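Local coordinates for protein agarase (Pseudoalteromonas fuliginea, PDB 6XJ9) that probably hydrolyses the glycosidic bonds of agarose, as an agarase of glycoside hydrolase family 50 from a marine bacterium, at residues M614-F620 with V637-N643. Numbering follows the deposited sequence.
Sequences MYLGARF and VDVISFN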
# COMPACT_ATOMS: atom_id res chain seq x y z
N MET A 614 -34.84 6.80 -13.74
CA MET A 614 -34.19 6.11 -14.84
C MET A 614 -34.33 4.60 -14.67
O MET A 614 -34.23 4.09 -13.56
CB MET A 614 -32.70 6.45 -14.91
CG MET A 614 -32.45 7.87 -15.37
SD MET A 614 -30.69 8.14 -15.62
CE MET A 614 -30.07 8.04 -13.94
N TYR A 615 -34.54 3.92 -15.80
CA TYR A 615 -34.54 2.47 -15.88
C TYR A 615 -33.17 2.04 -16.42
O TYR A 615 -32.79 2.47 -17.51
CB TYR A 615 -35.70 2.01 -16.76
CG TYR A 615 -35.67 0.56 -17.17
CD1 TYR A 615 -35.24 -0.42 -16.30
CD2 TYR A 615 -36.12 0.17 -18.43
CE1 TYR A 615 -35.22 -1.76 -16.66
CE2 TYR A 615 -36.11 -1.15 -18.81
CZ TYR A 615 -35.67 -2.12 -17.93
OH TYR A 615 -35.65 -3.43 -18.30
N LEU A 616 -32.46 1.21 -15.65
CA LEU A 616 -31.04 0.98 -15.84
C LEU A 616 -30.78 -0.41 -16.41
O LEU A 616 -29.63 -0.88 -16.38
CB LEU A 616 -30.34 1.11 -14.48
CG LEU A 616 -30.54 2.44 -13.77
CD1 LEU A 616 -29.99 2.36 -12.35
CD2 LEU A 616 -29.87 3.57 -14.55
N GLY A 617 -31.82 -1.06 -16.92
CA GLY A 617 -31.63 -2.34 -17.60
C GLY A 617 -31.48 -3.50 -16.63
O GLY A 617 -32.01 -3.45 -15.52
N ALA A 618 -30.75 -4.55 -17.07
CA ALA A 618 -30.84 -5.87 -16.46
C ALA A 618 -29.47 -6.49 -16.20
O ALA A 618 -29.38 -7.69 -15.94
CB ALA A 618 -31.69 -6.77 -17.33
N ARG A 619 -28.42 -5.67 -16.26
CA ARG A 619 -27.08 -6.00 -15.77
C ARG A 619 -26.54 -7.23 -16.52
O ARG A 619 -26.43 -8.32 -15.95
CB ARG A 619 -27.09 -6.19 -14.25
CG ARG A 619 -27.68 -5.04 -13.45
CD ARG A 619 -28.11 -5.47 -12.05
NE ARG A 619 -26.98 -5.78 -11.19
CZ ARG A 619 -26.15 -4.88 -10.69
NH1 ARG A 619 -26.31 -3.58 -10.97
NH2 ARG A 619 -25.16 -5.27 -9.90
N PHE A 620 -26.24 -7.05 -17.81
CA PHE A 620 -25.78 -8.18 -18.60
C PHE A 620 -24.34 -8.52 -18.20
O PHE A 620 -23.53 -7.61 -18.07
CB PHE A 620 -25.74 -7.84 -20.09
CG PHE A 620 -26.98 -7.22 -20.68
CD1 PHE A 620 -28.19 -7.90 -20.69
CD2 PHE A 620 -26.91 -5.98 -21.32
CE1 PHE A 620 -29.31 -7.34 -21.29
CE2 PHE A 620 -28.03 -5.42 -21.92
CZ PHE A 620 -29.23 -6.09 -21.89
N VAL A 637 -34.08 1.37 -22.30
CA VAL A 637 -33.42 1.75 -21.05
C VAL A 637 -32.83 3.16 -21.16
O VAL A 637 -32.50 3.62 -22.24
CB VAL A 637 -32.33 0.73 -20.66
CG1 VAL A 637 -32.89 -0.69 -20.67
CG2 VAL A 637 -31.11 0.83 -21.56
N ASP A 638 -32.68 3.81 -20.00
CA ASP A 638 -32.02 5.10 -19.91
C ASP A 638 -30.51 4.88 -19.90
O ASP A 638 -29.76 5.68 -20.46
CB ASP A 638 -32.48 5.85 -18.65
CG ASP A 638 -33.95 6.23 -18.72
OD1 ASP A 638 -34.26 7.17 -19.48
OD2 ASP A 638 -34.76 5.58 -18.05
N VAL A 639 -30.09 3.80 -19.26
CA VAL A 639 -28.68 3.45 -19.14
C VAL A 639 -28.59 1.94 -19.33
O VAL A 639 -29.38 1.21 -18.74
CB VAL A 639 -28.08 3.87 -17.78
CG1 VAL A 639 -26.58 3.58 -17.68
CG2 VAL A 639 -28.35 5.33 -17.45
N ILE A 640 -27.63 1.48 -20.14
CA ILE A 640 -27.40 0.06 -20.32
C ILE A 640 -26.40 -0.41 -19.26
O ILE A 640 -25.28 0.10 -19.20
CB ILE A 640 -26.90 -0.32 -21.74
CG1 ILE A 640 -27.59 0.45 -22.86
CG2 ILE A 640 -27.06 -1.82 -21.94
CD1 ILE A 640 -26.95 0.21 -24.22
N SER A 641 -26.81 -1.39 -18.45
CA SER A 641 -25.99 -1.89 -17.36
C SER A 641 -25.36 -3.24 -17.73
O SER A 641 -25.99 -4.07 -18.40
CB SER A 641 -26.80 -1.99 -16.09
OG SER A 641 -27.98 -2.74 -16.31
N PHE A 642 -24.09 -3.42 -17.33
CA PHE A 642 -23.30 -4.62 -17.54
C PHE A 642 -22.50 -4.92 -16.28
O PHE A 642 -22.09 -3.99 -15.59
CB PHE A 642 -22.26 -4.41 -18.65
CG PHE A 642 -22.82 -4.00 -19.99
CD1 PHE A 642 -23.04 -2.66 -20.29
CD2 PHE A 642 -23.11 -4.96 -20.96
CE1 PHE A 642 -23.52 -2.29 -21.53
CE2 PHE A 642 -23.60 -4.58 -22.21
CZ PHE A 642 -23.81 -3.25 -22.48
N ASN A 643 -22.25 -6.21 -15.99
CA ASN A 643 -21.26 -6.57 -14.98
C ASN A 643 -19.98 -7.01 -15.71
O ASN A 643 -20.06 -7.67 -16.73
CB ASN A 643 -21.79 -7.65 -14.02
CG ASN A 643 -23.03 -7.23 -13.26
OD1 ASN A 643 -23.25 -6.04 -13.03
ND2 ASN A 643 -23.84 -8.20 -12.87
O HOH W 1 -28.76 -3.91 -19.12
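Phe620 turns the edge of its ring toward the face of Phe642 in an offset edge-to-face pair, the planes 60° apart and CD2 of Phe620 lying 3.7 Å from CE2 of Phe642. CG of Phe620 stands anti to its carbonyl carbon (chi1 -50°), which carries CE2 onward to the CG2 methyl of Ile640, also at the ring's edge; Val629 and Val630 of helix 627-634 pack on the same ring. The backbones of the two segments pair here as parallel strands, Phe620 N donating to Ser641 O and Asn643 N to Phe620 O. These are neighbouring beta strands of the (beta/alpha)8 barrel expected of a family 50 hydrolase, with helix 627-634 in the crossover between them. Before this pairing the chain loops outward at Gly617 and Ala618, and the Ser641 side chain reaches across to it: its OG, 2.5 Å from Leu616 O in a very short hydrogen bond, also accepts from Arg619 N at 3.0 Å. A water links Ala618 N to Ser641 O. At the far end Asp638 OD2 takes the N-H of Tyr615 on its anti lone pair, 2.8 Å away and nearly straight at 169°, while Tyr615 O receives Asp638 N and, weakly, Val639 N. An alanine in place of Asp638 would probably leave the Tyr615 N-H without its carboxylate acceptor, the backbone bonds to Tyr615 O alone remaining there. Val637 CG1 sits over one face of the Tyr615 ring, 4.2 Å from its centroid, while helix 584-609 also packs against the tyrosine. Asn643 OD1 lies over one face of the Arg619 guanidinium, 3.7 Å from NH2, the amide and guanidinium planes steeply inclined; NE of Arg619 and ND2 of Asn643 share Asn508 OD1, ND2 also bonds Glu509 OE2, and NH2 of Arg619 forms a salt bridge with Glu668.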